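Local coordinates for protein aldehyde dehydrogenase 12 (Zea mays, PDB 6D97) that oxidises L-glutamate gamma-semialdehyde to glutamate with NAD+, the last enzymatic step of proline catabolism in plants, at residues 372-377 against 406-411; 181-186 against 530-535; 150-155 against 205-210; 35-40 against 69-74; 465-470 against 490-495. All blocks are in the same frame, centred on the assembly; numbering follows the deposited sequence.

Interaction 1: residues 372-377 against 406-411; sequences EAMIEH and GAMKPT
M374 and M408 run past each other in opposite directions where helix 371-382 packs against the loop that leads into strand 411-414, an edge region of the large mixed sheet in this aldehyde dehydrogenase fold. M374 leaves the helix with CG anti to its carbonyl carbon, stays extended through chi2 (180°) and turns only at chi3. That last turn lays its thioether alongside M408: SD and CE of M374 each come to 3.7 Å from CG of M408. M408 is more folded, bent at both chi2 and chi3, and its sulfur turns to the neighbouring helix residue. There I375 crosses it at about a right angle, with CD1 of I375 3.9 Å from SD of M408 and 4.0 Å from its CE. Two successive helix residues thus meet M408, which lies against both. A serine in place of M408 would probably open a gap between M374 and I375, leaving both thioether and isoleucine tip without their apolar neighbour. Outside the pair, I433 and V369 also touch M374, while T371 OG1 is hydrogen-bonded to the backbone N of A407, which ties the loop to the start of the helix. G406, without a side chain, leaves room for the end of M374, whose CE methyl settles 3.8 Å from the CA of G406.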
# COMPACT_ATOMS: atom_id res chain seq x y z
N GLU A 372 -36.61 30.21 -19.27
CA GLU A 372 -37.50 29.56 -20.22
C GLU A 372 -37.17 28.08 -20.37
O GLU A 372 -38.07 27.24 -20.42
CB GLU A 372 -37.43 30.26 -21.58
N ALA A 373 -35.88 27.74 -20.44
CA ALA A 373 -35.49 26.35 -20.59
C ALA A 373 -35.93 25.52 -19.39
O ALA A 373 -36.35 24.37 -19.53
CB ALA A 373 -33.97 26.25 -20.79
N MET A 374 -35.84 26.10 -18.19
CA MET A 374 -36.23 25.37 -16.99
C MET A 374 -37.75 25.24 -16.89
O MET A 374 -38.26 24.19 -16.49
CB MET A 374 -35.67 26.07 -15.75
CG MET A 374 -34.20 25.77 -15.48
SD MET A 374 -33.54 26.60 -14.02
CE MET A 374 -33.06 28.18 -14.70
N ILE A 375 -38.48 26.30 -17.26
CA ILE A 375 -39.94 26.22 -17.28
C ILE A 375 -40.41 25.20 -18.31
O ILE A 375 -41.30 24.39 -18.04
CB ILE A 375 -40.54 27.61 -17.55
CG1 ILE A 375 -40.39 28.53 -16.33
CG2 ILE A 375 -42.00 27.47 -17.96
CD1 ILE A 375 -41.26 28.11 -15.17
N GLU A 376 -39.81 25.23 -19.51
CA GLU A 376 -40.19 24.28 -20.56
C GLU A 376 -39.99 22.84 -20.10
O GLU A 376 -40.87 21.99 -20.26
CB GLU A 376 -39.40 24.57 -21.84
CG GLU A 376 -39.87 23.76 -23.03
CD GLU A 376 -38.84 23.69 -24.14
OE1 GLU A 376 -38.87 24.55 -25.05
OE2 GLU A 376 -38.00 22.78 -24.10
N HIS A 377 -38.81 22.55 -19.52
CA HIS A 377 -38.54 21.22 -18.97
C HIS A 377 -39.62 20.82 -17.95
O HIS A 377 -40.16 19.71 -18.01
CB HIS A 377 -37.16 21.19 -18.31
CG HIS A 377 -36.78 19.84 -17.77
ND1 HIS A 377 -36.59 18.74 -18.58
CD2 HIS A 377 -36.55 19.42 -16.50
CE1 HIS A 377 -36.26 17.70 -17.84
NE2 HIS A 377 -36.23 18.09 -16.57
N GLY A 406 -30.60 32.02 -16.01
CA GLY A 406 -31.87 31.68 -15.41
C GLY A 406 -32.03 32.28 -14.03
O GLY A 406 -31.07 32.61 -13.34
N ALA A 407 -33.30 32.41 -13.61
CA ALA A 407 -33.64 32.96 -12.30
C ALA A 407 -34.94 32.29 -11.86
O ALA A 407 -36.03 32.80 -12.11
CB ALA A 407 -33.76 34.48 -12.34
N MET A 408 -34.80 31.14 -11.20
CA MET A 408 -35.92 30.28 -10.86
C MET A 408 -35.99 30.06 -9.36
O MET A 408 -34.96 29.97 -8.68
CB MET A 408 -35.81 28.93 -11.57
CG MET A 408 -36.26 28.94 -13.02
SD MET A 408 -38.05 29.09 -13.18
CE MET A 408 -38.58 27.62 -12.30
N LYS A 409 -37.21 29.96 -8.84
CA LYS A 409 -37.40 29.48 -7.49
C LYS A 409 -37.04 27.99 -7.43
O LYS A 409 -37.17 27.28 -8.44
CB LYS A 409 -38.84 29.69 -7.04
CG LYS A 409 -39.29 31.14 -6.95
CD LYS A 409 -40.75 31.24 -6.55
CE LYS A 409 -41.19 32.68 -6.37
NZ LYS A 409 -42.64 32.79 -6.05
N PRO A 410 -36.59 27.50 -6.28
CA PRO A 410 -36.28 26.07 -6.15
C PRO A 410 -37.50 25.23 -6.51
O PRO A 410 -38.59 25.42 -5.97
CB PRO A 410 -35.90 25.91 -4.68
CG PRO A 410 -35.46 27.27 -4.26
CD PRO A 410 -36.31 28.24 -5.04
N THR A 411 -37.30 24.29 -7.43
CA THR A 411 -38.39 23.54 -8.02
C THR A 411 -38.19 22.04 -7.82
O THR A 411 -37.09 21.52 -8.02
CB THR A 411 -38.53 23.85 -9.51
OG1 THR A 411 -38.78 25.25 -9.68
CG2 THR A 411 -39.67 23.05 -10.13

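Interaction 2: residues 181-186 against 530-535; sequences RSNGYR and IIYDVG
R181 and Y532 face each other as a hydrogen-bonded antiparallel pair, with R181 N to Y532 O at 3.0 Å and Y532 N to R181 O at 2.8 Å. The second is the more nearly aligned with its carbonyl, at a C=O...N angle of 162°. N183 and I530 form the next hydrogen-bonded pair, again through two backbone bonds. Between them S182 and I531 make a non-hydrogen-bonded pair, where S182 CB touches I531 CG1 at 3.8 Å. R181 holds CG between its backbone N and carbonyl carbon (chi1 44°), bringing it 4.1 Å from CB of Y532. The two side chains cross at a slant, guanidinium and ring planes 28° apart, and NH2 of R181 reaches CG2 of V534 at 3.9 Å. Further along, CE2 of Y185 meets CD1 of I530 at 3.7 Å. Strand 170-174 flanks 180-187 on its other edge, while I530, I531 and Y532 join in parallel a strand of a second subunit. In a third subunit OE1 of Q475 is hydrogen-bonded to NH1 of R181. The arrangement fits the protruding oligomerisation arm of aldehyde dehydrogenases. Backbone bonds set the strand alignment, whereas the side chains add apolar packing and an arginine directed to a neighbouring subunit.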
# COMPACT_ATOMS: atom_id res chain seq x y z
N ARG A 181 16.21 -6.81 -9.81
CA ARG A 181 15.09 -6.31 -9.02
C ARG A 181 14.28 -5.38 -9.91
O ARG A 181 14.85 -4.59 -10.66
CB ARG A 181 15.58 -5.60 -7.75
CG ARG A 181 16.75 -4.67 -8.01
CD ARG A 181 17.67 -4.56 -6.80
NE ARG A 181 18.98 -4.01 -7.17
CZ ARG A 181 20.11 -4.71 -7.19
NH1 ARG A 181 20.11 -5.99 -6.85
NH2 ARG A 181 21.25 -4.12 -7.53
N SER A 182 12.96 -5.51 -9.85
CA SER A 182 12.07 -4.72 -10.70
C SER A 182 11.38 -3.63 -9.88
O SER A 182 10.99 -3.86 -8.74
CB SER A 182 11.02 -5.61 -11.36
OG SER A 182 10.26 -6.32 -10.40
N ASN A 183 11.23 -2.46 -10.49
CA ASN A 183 10.73 -1.28 -9.80
C ASN A 183 9.55 -0.68 -10.57
O ASN A 183 9.58 -0.61 -11.80
CB ASN A 183 11.82 -0.21 -9.65
CG ASN A 183 13.04 -0.74 -8.94
OD1 ASN A 183 13.83 -1.51 -9.49
ND2 ASN A 183 13.23 -0.31 -7.70
N GLY A 184 8.53 -0.25 -9.83
CA GLY A 184 7.41 0.44 -10.44
C GLY A 184 7.31 1.89 -10.00
O GLY A 184 7.13 2.17 -8.81
N TYR A 185 7.42 2.82 -10.95
CA TYR A 185 7.43 4.24 -10.65
C TYR A 185 6.16 4.91 -11.17
O TYR A 185 5.44 4.37 -12.02
CB TYR A 185 8.65 4.93 -11.28
CG TYR A 185 9.97 4.57 -10.64
CD1 TYR A 185 10.44 5.27 -9.54
CD2 TYR A 185 10.75 3.53 -11.15
CE1 TYR A 185 11.66 4.95 -8.96
CE2 TYR A 185 11.96 3.20 -10.58
CZ TYR A 185 12.41 3.91 -9.49
OH TYR A 185 13.61 3.58 -8.92
N ARG A 186 5.90 6.11 -10.66
CA ARG A 186 4.87 6.99 -11.19
C ARG A 186 5.58 8.04 -12.05
O ARG A 186 6.23 8.94 -11.52
CB ARG A 186 4.05 7.64 -10.08
CG ARG A 186 3.43 6.68 -9.09
CD ARG A 186 2.60 5.61 -9.78
NE ARG A 186 1.62 6.19 -10.70
CZ ARG A 186 0.78 5.47 -11.44
NH1 ARG A 186 0.80 4.15 -11.36
NH2 ARG A 186 -0.07 6.08 -12.25
N ILE A 530 10.96 -0.11 -14.19
CA ILE A 530 12.40 -0.11 -14.42
C ILE A 530 12.97 -1.34 -13.73
O ILE A 530 12.85 -1.48 -12.51
CB ILE A 530 13.07 1.18 -13.91
CG1 ILE A 530 12.56 2.39 -14.69
CG2 ILE A 530 14.58 1.08 -14.03
CD1 ILE A 530 13.04 3.71 -14.12
N ILE A 531 13.57 -2.23 -14.52
CA ILE A 531 14.04 -3.52 -14.03
C ILE A 531 15.56 -3.48 -14.06
O ILE A 531 16.17 -3.46 -15.13
CB ILE A 531 13.51 -4.68 -14.87
CG1 ILE A 531 11.98 -4.65 -14.94
CG2 ILE A 531 14.02 -6.01 -14.32
CD1 ILE A 531 11.44 -3.99 -16.20
N TYR A 532 16.18 -3.48 -12.88
CA TYR A 532 17.62 -3.56 -12.80
C TYR A 532 18.07 -5.01 -12.92
O TYR A 532 17.41 -5.93 -12.41
CB TYR A 532 18.14 -2.95 -11.50
CG TYR A 532 17.92 -1.45 -11.41
CD1 TYR A 532 18.76 -0.57 -12.07
CD2 TYR A 532 16.87 -0.93 -10.68
CE1 TYR A 532 18.57 0.80 -12.00
CE2 TYR A 532 16.66 0.44 -10.60
CZ TYR A 532 17.51 1.29 -11.26
OH TYR A 532 17.31 2.65 -11.18
N ASP A 533 19.18 -5.22 -13.63
CA ASP A 533 19.74 -6.54 -13.87
C ASP A 533 21.25 -6.36 -14.04
O ASP A 533 21.76 -6.41 -15.16
CB ASP A 533 19.11 -7.19 -15.09
CG ASP A 533 19.02 -8.70 -14.97
OD1 ASP A 533 19.70 -9.26 -14.08
OD2 ASP A 533 18.26 -9.32 -15.74
N VAL A 534 21.95 -6.12 -12.93
CA VAL A 534 23.32 -5.63 -12.99
C VAL A 534 24.37 -6.73 -13.00
O VAL A 534 25.57 -6.44 -13.13
CB VAL A 534 23.61 -4.71 -11.79
CG1 VAL A 534 22.70 -3.50 -11.81
CG2 VAL A 534 23.44 -5.48 -10.49
N GLY A 535 23.97 -7.99 -12.85
CA GLY A 535 24.92 -9.07 -12.74
C GLY A 535 25.09 -9.51 -11.30
O GLY A 535 24.33 -9.10 -10.41

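Interaction 3: residues 150-155 against 205-210; sequences QVSQKF and PLLQLM
F155 sends its ring toward L207 because CG stands anti to the backbone N (chi1 165°), while chi1 of L207, an unstaggered -92°, sets its branch point above the ring. CG of L207 lies 3.5 Å from the centroid of the F155 ring and 14° off the ring normal, a CH-pi contact over the middle of one face. Beside it CD1 of L207 comes to 3.7 Å from CD2 of F155. M210 meets the same ring in its plane, with CB 3.8 Å from CE2. Alongside, CD2 of L206 closes on CB of S152 at 3.5 Å; the serine hydroxyl is bonded to the carbonyl O of E148 in its own helix. The two helix segments run nearly parallel, their axes 10.3 Å apart. Helix 203-214 is the connection between strands 191-196 and 218-223 of the Rossmann-type sheet, and the side chain of L206 lies about 9 Å from that of T196, an NAD+-binding residue. Putting a serine at F155 would probably strip L207 of its aromatic cover and leave a gap beside M210. Contacts here are mainly carbon to carbon, with no polar bond between the segments, so the fit rests largely on shape.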
# COMPACT_ATOMS: atom_id res chain seq x y z
N GLN A 150 -11.90 26.94 1.68
CA GLN A 150 -11.47 26.08 2.79
C GLN A 150 -10.98 24.73 2.27
O GLN A 150 -9.94 24.23 2.72
CB GLN A 150 -12.61 25.91 3.78
CG GLN A 150 -12.82 27.10 4.69
CD GLN A 150 -14.16 27.07 5.40
OE1 GLN A 150 -15.12 26.48 4.91
NE2 GLN A 150 -14.23 27.71 6.56
N VAL A 151 -11.72 24.13 1.34
CA VAL A 151 -11.27 22.88 0.72
C VAL A 151 -9.92 23.09 0.06
O VAL A 151 -9.00 22.28 0.21
CB VAL A 151 -12.32 22.37 -0.28
CG1 VAL A 151 -11.73 21.25 -1.13
CG2 VAL A 151 -13.57 21.89 0.44
N SER A 152 -9.79 24.17 -0.71
CA SER A 152 -8.52 24.48 -1.36
C SER A 152 -7.40 24.63 -0.34
O SER A 152 -6.30 24.10 -0.53
CB SER A 152 -8.66 25.76 -2.19
OG SER A 152 -9.79 25.69 -3.04
N GLN A 153 -7.67 25.32 0.77
CA GLN A 153 -6.65 25.55 1.78
C GLN A 153 -6.21 24.24 2.42
O GLN A 153 -5.02 23.99 2.61
CB GLN A 153 -7.17 26.54 2.83
CG GLN A 153 -6.11 27.16 3.72
CD GLN A 153 -5.73 26.28 4.88
OE1 GLN A 153 -6.49 25.40 5.28
NE2 GLN A 153 -4.53 26.50 5.42
N LYS A 154 -7.19 23.38 2.76
CA LYS A 154 -6.87 22.10 3.37
C LYS A 154 -6.10 21.19 2.43
O LYS A 154 -5.16 20.50 2.85
CB LYS A 154 -8.16 21.41 3.83
CG LYS A 154 -8.62 21.83 5.23
CD LYS A 154 -7.74 21.19 6.29
CE LYS A 154 -8.03 21.75 7.67
NZ LYS A 154 -7.59 23.16 7.81
N PHE A 155 -6.48 21.18 1.14
CA PHE A 155 -5.76 20.39 0.15
C PHE A 155 -4.28 20.76 0.11
O PHE A 155 -3.41 19.88 0.12
CB PHE A 155 -6.42 20.57 -1.22
CG PHE A 155 -5.58 20.09 -2.38
CD1 PHE A 155 -5.68 18.79 -2.84
CD2 PHE A 155 -4.71 20.96 -3.02
CE1 PHE A 155 -4.91 18.36 -3.91
CE2 PHE A 155 -3.94 20.54 -4.09
CZ PHE A 155 -4.04 19.24 -4.54
N PRO A 205 -10.01 23.88 -10.54
CA PRO A 205 -8.75 24.16 -11.26
C PRO A 205 -7.51 24.13 -10.37
O PRO A 205 -6.47 23.63 -10.81
CB PRO A 205 -8.99 25.55 -11.86
CG PRO A 205 -10.11 26.13 -11.08
CD PRO A 205 -10.96 25.00 -10.68
N LEU A 206 -7.59 24.65 -9.14
CA LEU A 206 -6.41 24.67 -8.28
C LEU A 206 -5.95 23.26 -7.94
O LEU A 206 -4.75 22.96 -7.99
CB LEU A 206 -6.69 25.45 -7.00
CG LEU A 206 -5.60 25.35 -5.92
CD1 LEU A 206 -4.32 26.01 -6.38
CD2 LEU A 206 -6.07 25.94 -4.59
N LEU A 207 -6.89 22.37 -7.61
CA LEU A 207 -6.52 21.03 -7.16
C LEU A 207 -5.95 20.20 -8.31
O LEU A 207 -5.02 19.40 -8.10
CB LEU A 207 -7.72 20.33 -6.53
CG LEU A 207 -7.90 20.48 -5.01
CD1 LEU A 207 -7.94 21.94 -4.59
CD2 LEU A 207 -9.15 19.75 -4.54
N GLN A 208 -6.49 20.36 -9.52
CA GLN A 208 -5.93 19.65 -10.66
C GLN A 208 -4.63 20.28 -11.12
O GLN A 208 -3.71 19.58 -11.56
CB GLN A 208 -6.95 19.59 -11.81
CG GLN A 208 -8.27 18.92 -11.46
CD GLN A 208 -8.17 17.41 -11.38
OE1 GLN A 208 -7.08 16.83 -11.42
NE2 GLN A 208 -9.32 16.75 -11.26
N LEU A 209 -4.53 21.61 -11.02
CA LEU A 209 -3.29 22.30 -11.38
C LEU A 209 -2.13 21.83 -10.51
O LEU A 209 -1.06 21.47 -11.03
CB LEU A 209 -3.46 23.81 -11.26
CG LEU A 209 -2.18 24.64 -11.37
CD1 LEU A 209 -1.65 24.56 -12.80
CD2 LEU A 209 -2.42 26.08 -10.96
N MET A 210 -2.33 21.81 -9.19
CA MET A 210 -1.26 21.38 -8.29
C MET A 210 -0.95 19.90 -8.48
O MET A 210 0.22 19.50 -8.46
CB MET A 210 -1.62 21.67 -6.84
CG MET A 210 -1.89 23.14 -6.56
SD MET A 210 -0.55 24.23 -7.10
CE MET A 210 0.82 23.62 -6.12

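Interaction 4: residues 35-40 against 69-74; sequences QEVSGS and DKFIKV
A classic beta bulge in strand 70-74, where F71 and I72 both face I62, receives the coil 35-40 through V37, S38 and G39. V37 has CG2 anti to its backbone N, and that methyl lies 3.2 Å from the carbonyl O of F71 and 4.0 Å from CD2 of its ring. F71 itself carries CG between backbone N and carbonyl carbon (chi1 76°), which lifts the ring beside V37 and leaves CB of F71 close under the coil, 3.5 Å from C of S38. The ring meets V37 twice: besides the methyl, the carbonyl O of V37 stands at its edge, in the ring plane. Over one face of the same ring sits CG1 of I72, offset toward the rim. Two CA-H...O contacts carry the backbone across. CA of G39 points at O of K70 over 3.6 Å with 169° at the hydrogen, nearly straight, and CA of F71 approaches O of S38 less directly. The nearby hydroxyls of S38 and S40 stand 3.2 Å apart in a hydrogen bond, and S38 OG also bonds to N of S41. V37 O is taken by NH1 of R136 of helix 124-137, against which F71 also packs. Beyond, F71 and K73 bond to A43 through their backbones, so the coil reaches the bulge just before its chain becomes strand 43-49. The result is a classic beta bulge in an inner strand of the four-stranded mixed sheet, with a coil folded back over it.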
# COMPACT_ATOMS: atom_id res chain seq x y z
N GLN A 35 -15.31 43.46 -4.04
CA GLN A 35 -16.52 44.22 -3.75
C GLN A 35 -16.61 45.50 -4.57
O GLN A 35 -17.71 46.05 -4.71
CB GLN A 35 -16.60 44.53 -2.25
CG GLN A 35 -15.29 44.97 -1.60
CD GLN A 35 -14.29 43.84 -1.43
OE1 GLN A 35 -13.21 43.86 -2.01
NE2 GLN A 35 -14.66 42.83 -0.64
N GLU A 36 -15.50 45.97 -5.14
CA GLU A 36 -15.48 47.21 -5.91
C GLU A 36 -15.83 47.01 -7.39
O GLU A 36 -16.40 47.91 -8.00
CB GLU A 36 -14.10 47.85 -5.83
CG GLU A 36 -14.09 49.28 -5.29
CD GLU A 36 -13.94 49.34 -3.78
OE1 GLU A 36 -14.85 48.87 -3.07
OE2 GLU A 36 -12.90 49.85 -3.31
N VAL A 37 -15.50 45.84 -7.95
CA VAL A 37 -15.55 45.66 -9.40
C VAL A 37 -16.98 45.77 -9.91
O VAL A 37 -17.90 45.12 -9.40
CB VAL A 37 -14.90 44.32 -9.79
CG1 VAL A 37 -15.51 43.17 -9.01
CG2 VAL A 37 -15.01 44.11 -11.29
N SER A 38 -17.17 46.60 -10.93
CA SER A 38 -18.50 46.93 -11.43
C SER A 38 -18.38 47.41 -12.87
O SER A 38 -17.29 47.43 -13.45
CB SER A 38 -19.15 48.00 -10.56
OG SER A 38 -18.39 49.19 -10.58
N GLY A 39 -19.51 47.81 -13.45
CA GLY A 39 -19.48 48.37 -14.79
C GLY A 39 -18.65 49.64 -14.86
O GLY A 39 -17.99 49.90 -15.87
N SER A 40 -18.66 50.43 -13.79
CA SER A 40 -17.89 51.66 -13.74
C SER A 40 -16.47 51.46 -13.25
O SER A 40 -15.62 52.33 -13.48
CB SER A 40 -18.60 52.69 -12.85
OG SER A 40 -18.82 52.17 -11.55
N ASP A 69 -24.03 44.33 -15.92
CA ASP A 69 -22.91 45.24 -16.14
C ASP A 69 -21.75 44.51 -16.81
O ASP A 69 -21.41 43.39 -16.44
CB ASP A 69 -22.44 45.83 -14.81
CG ASP A 69 -23.39 46.87 -14.24
OD1 ASP A 69 -24.36 47.24 -14.93
OD2 ASP A 69 -23.14 47.31 -13.09
N LYS A 70 -21.14 45.17 -17.79
CA LYS A 70 -19.84 44.73 -18.29
C LYS A 70 -18.78 45.02 -17.24
O LYS A 70 -18.20 46.11 -17.24
CB LYS A 70 -19.48 45.43 -19.60
CG LYS A 70 -20.28 45.00 -20.82
CD LYS A 70 -19.90 45.83 -22.05
CE LYS A 70 -20.55 45.31 -23.33
NZ LYS A 70 -20.13 46.07 -24.54
N PHE A 71 -18.51 44.08 -16.33
CA PHE A 71 -17.63 44.36 -15.21
C PHE A 71 -16.29 43.63 -15.24
O PHE A 71 -15.43 43.93 -14.41
CB PHE A 71 -18.36 44.10 -13.88
CG PHE A 71 -18.50 42.64 -13.49
CD1 PHE A 71 -18.65 41.63 -14.43
CD2 PHE A 71 -18.52 42.30 -12.14
CE1 PHE A 71 -18.79 40.31 -14.02
CE2 PHE A 71 -18.67 41.00 -11.73
CZ PHE A 71 -18.80 40.00 -12.67
N ILE A 72 -16.07 42.70 -16.17
CA ILE A 72 -14.78 42.02 -16.31
C ILE A 72 -14.49 41.84 -17.80
O ILE A 72 -15.32 41.28 -18.53
CB ILE A 72 -14.75 40.65 -15.61
CG1 ILE A 72 -14.94 40.79 -14.10
CG2 ILE A 72 -13.44 39.94 -15.91
CD1 ILE A 72 -15.18 39.48 -13.38
N LYS A 73 -13.33 42.30 -18.25
CA LYS A 73 -12.87 42.01 -19.60
C LYS A 73 -11.79 40.94 -19.55
O LYS A 73 -10.90 40.97 -18.69
CB LYS A 73 -12.37 43.27 -20.32
CG LYS A 73 -11.19 43.98 -19.70
CD LYS A 73 -10.78 45.16 -20.59
CE LYS A 73 -9.52 45.87 -20.09
NZ LYS A 73 -9.03 46.88 -21.08
N VAL A 74 -11.88 39.98 -20.47
CA VAL A 74 -11.03 38.79 -20.47
C VAL A 74 -10.24 38.77 -21.77
O VAL A 74 -10.80 38.96 -22.85
CB VAL A 74 -11.87 37.51 -20.31
CG1 VAL A 74 -10.99 36.28 -20.36
CG2 VAL A 74 -12.66 37.56 -19.01

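Interaction 5: residues 465-470 against 490-495; sequences AIVSND and IRARTT
N469 presents one face of its side-chain amide to I490, crossing it at about a right angle: CB of I490 lies over that face, 3.7 Å from OD1 and 4.1 Å from ND2. From the same side comes the backbone N of I490, bonded to OD1 of N469 at 2.9 Å. The donor rises 43° out of the carbonyl plane and the N-H...O angle is 142°, so the bond is a bent one. The amide's other end crosses the subunit interface, ND2 donating to O of V534 in a second subunit. Along the rest of the contact methyl groups meet each other and backbone carbonyls. V467, with CG1 anti to its backbone N, puts that methyl 3.7 Å from CD1 of I490. A465 CB lies 3.3 Å from O of R493 and 3.8 Å from CG2 of T494, while CB of A492 sits 3.6 Å from O of I466. Strand 463-467 is interior to the large sheet, between 298-302 and 485-488, and the loop after 485-488 turns back along it in the opposite direction. D305 holds S468 OG and the N of N469. The loop is therefore held by alanine, valine and isoleucine side chains and one asparagine, which also spends its amide N on the neighbouring subunit.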
# COMPACT_ATOMS: atom_id res chain seq x y z
N ALA A 465 -26.64 9.05 -2.98
CA ALA A 465 -26.86 8.96 -1.55
C ALA A 465 -27.92 7.91 -1.26
O ALA A 465 -28.95 7.85 -1.93
CB ALA A 465 -27.29 10.31 -0.95
N ILE A 466 -27.66 7.09 -0.24
CA ILE A 466 -28.59 6.07 0.21
C ILE A 466 -28.89 6.39 1.67
O ILE A 466 -28.07 6.11 2.56
CB ILE A 466 -28.02 4.65 0.05
CG1 ILE A 466 -27.37 4.50 -1.32
CG2 ILE A 466 -29.13 3.62 0.23
CD1 ILE A 466 -26.39 3.36 -1.40
N VAL A 467 -30.05 6.99 1.92
CA VAL A 467 -30.41 7.47 3.26
C VAL A 467 -31.10 6.31 3.97
O VAL A 467 -32.31 6.11 3.85
CB VAL A 467 -31.27 8.72 3.20
CG1 VAL A 467 -31.60 9.20 4.60
CG2 VAL A 467 -30.55 9.81 2.41
N SER A 468 -30.32 5.55 4.72
CA SER A 468 -30.76 4.40 5.50
C SER A 468 -29.60 3.96 6.37
O SER A 468 -28.44 4.12 6.00
CB SER A 468 -31.23 3.25 4.60
OG SER A 468 -31.34 2.04 5.34
N ASN A 469 -29.93 3.41 7.54
CA ASN A 469 -28.93 2.79 8.41
C ASN A 469 -29.06 1.27 8.46
O ASN A 469 -28.29 0.62 9.17
CB ASN A 469 -29.02 3.36 9.83
CG ASN A 469 -28.14 4.57 10.01
OD1 ASN A 469 -27.53 5.05 9.06
ND2 ASN A 469 -28.05 5.07 11.23
N ASP A 470 -30.01 0.71 7.73
CA ASP A 470 -30.21 -0.73 7.58
C ASP A 470 -29.06 -1.33 6.78
O ASP A 470 -28.95 -1.06 5.58
CB ASP A 470 -31.55 -0.99 6.89
CG ASP A 470 -31.90 -2.47 6.79
OD1 ASP A 470 -31.03 -3.35 6.99
OD2 ASP A 470 -33.08 -2.76 6.49
N ILE A 490 -27.87 7.39 7.39
CA ILE A 490 -28.99 8.31 7.55
C ILE A 490 -28.56 9.75 7.30
O ILE A 490 -29.40 10.60 6.98
CB ILE A 490 -29.63 8.15 8.95
CG1 ILE A 490 -31.10 8.58 8.91
CG2 ILE A 490 -28.87 8.96 9.99
CD1 ILE A 490 -31.96 7.74 7.97
N ARG A 491 -27.26 10.05 7.42
CA ARG A 491 -26.73 11.37 7.14
C ARG A 491 -26.15 11.48 5.74
O ARG A 491 -25.37 12.41 5.46
CB ARG A 491 -25.67 11.75 8.18
CG ARG A 491 -26.22 11.81 9.61
CD ARG A 491 -25.13 12.15 10.62
NE ARG A 491 -24.61 13.50 10.45
CZ ARG A 491 -23.72 14.06 11.26
NH1 ARG A 491 -23.24 13.38 12.30
NH2 ARG A 491 -23.30 15.30 11.03
N ALA A 492 -26.51 10.56 4.84
CA ALA A 492 -25.95 10.56 3.50
C ALA A 492 -26.41 11.79 2.72
O ALA A 492 -27.54 12.25 2.86
CB ALA A 492 -26.35 9.29 2.75
N ARG A 493 -25.50 12.31 1.89
CA ARG A 493 -25.73 13.48 1.06
C ARG A 493 -25.23 13.17 -0.35
O ARG A 493 -24.60 12.14 -0.59
CB ARG A 493 -25.00 14.70 1.63
CG ARG A 493 -23.48 14.52 1.72
CD ARG A 493 -22.83 15.54 2.65
NE ARG A 493 -21.42 15.71 2.34
CZ ARG A 493 -20.44 14.99 2.87
NH1 ARG A 493 -20.71 14.05 3.76
NH2 ARG A 493 -19.18 15.22 2.52
N THR A 494 -25.53 14.07 -1.29
CA THR A 494 -24.96 13.95 -2.62
C THR A 494 -23.86 14.96 -2.90
O THR A 494 -23.03 14.71 -3.78
CB THR A 494 -26.05 14.10 -3.70
OG1 THR A 494 -26.52 15.45 -3.72
CG2 THR A 494 -27.21 13.16 -3.43
N THR A 495 -23.81 16.06 -2.16
CA THR A 495 -22.88 17.15 -2.44
C THR A 495 -21.85 17.30 -1.32
O THR A 495 -21.97 16.71 -0.24
CB THR A 495 -23.64 18.47 -2.61
OG1 THR A 495 -24.22 18.87 -1.36
CG2 THR A 495 -24.75 18.31 -3.62

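In the fold
Interactions 1, 2, 3 and 5 are buried, yet they pack differently: interaction 3 joins two helices mainly by apolar packing and a CH-pi contact, interaction 1 sets a helix against a loop through methionines, and interaction 5 adds a side-chain hydrogen bond to its apolar contacts. Interactions 1 and 5 belong to the same large mixed sheet region, their centres about 27 Å apart. Interaction 4 is only partly buried, and there coil meets strand by CA-H...O contacts and a valine methyl. Interaction 2 differs most, a strand pair held by backbone bonds about 59 Å from interaction 1, between centres. It and interaction 5 both touch the second subunit, whereas no other chain reaches interactions 1 and 4.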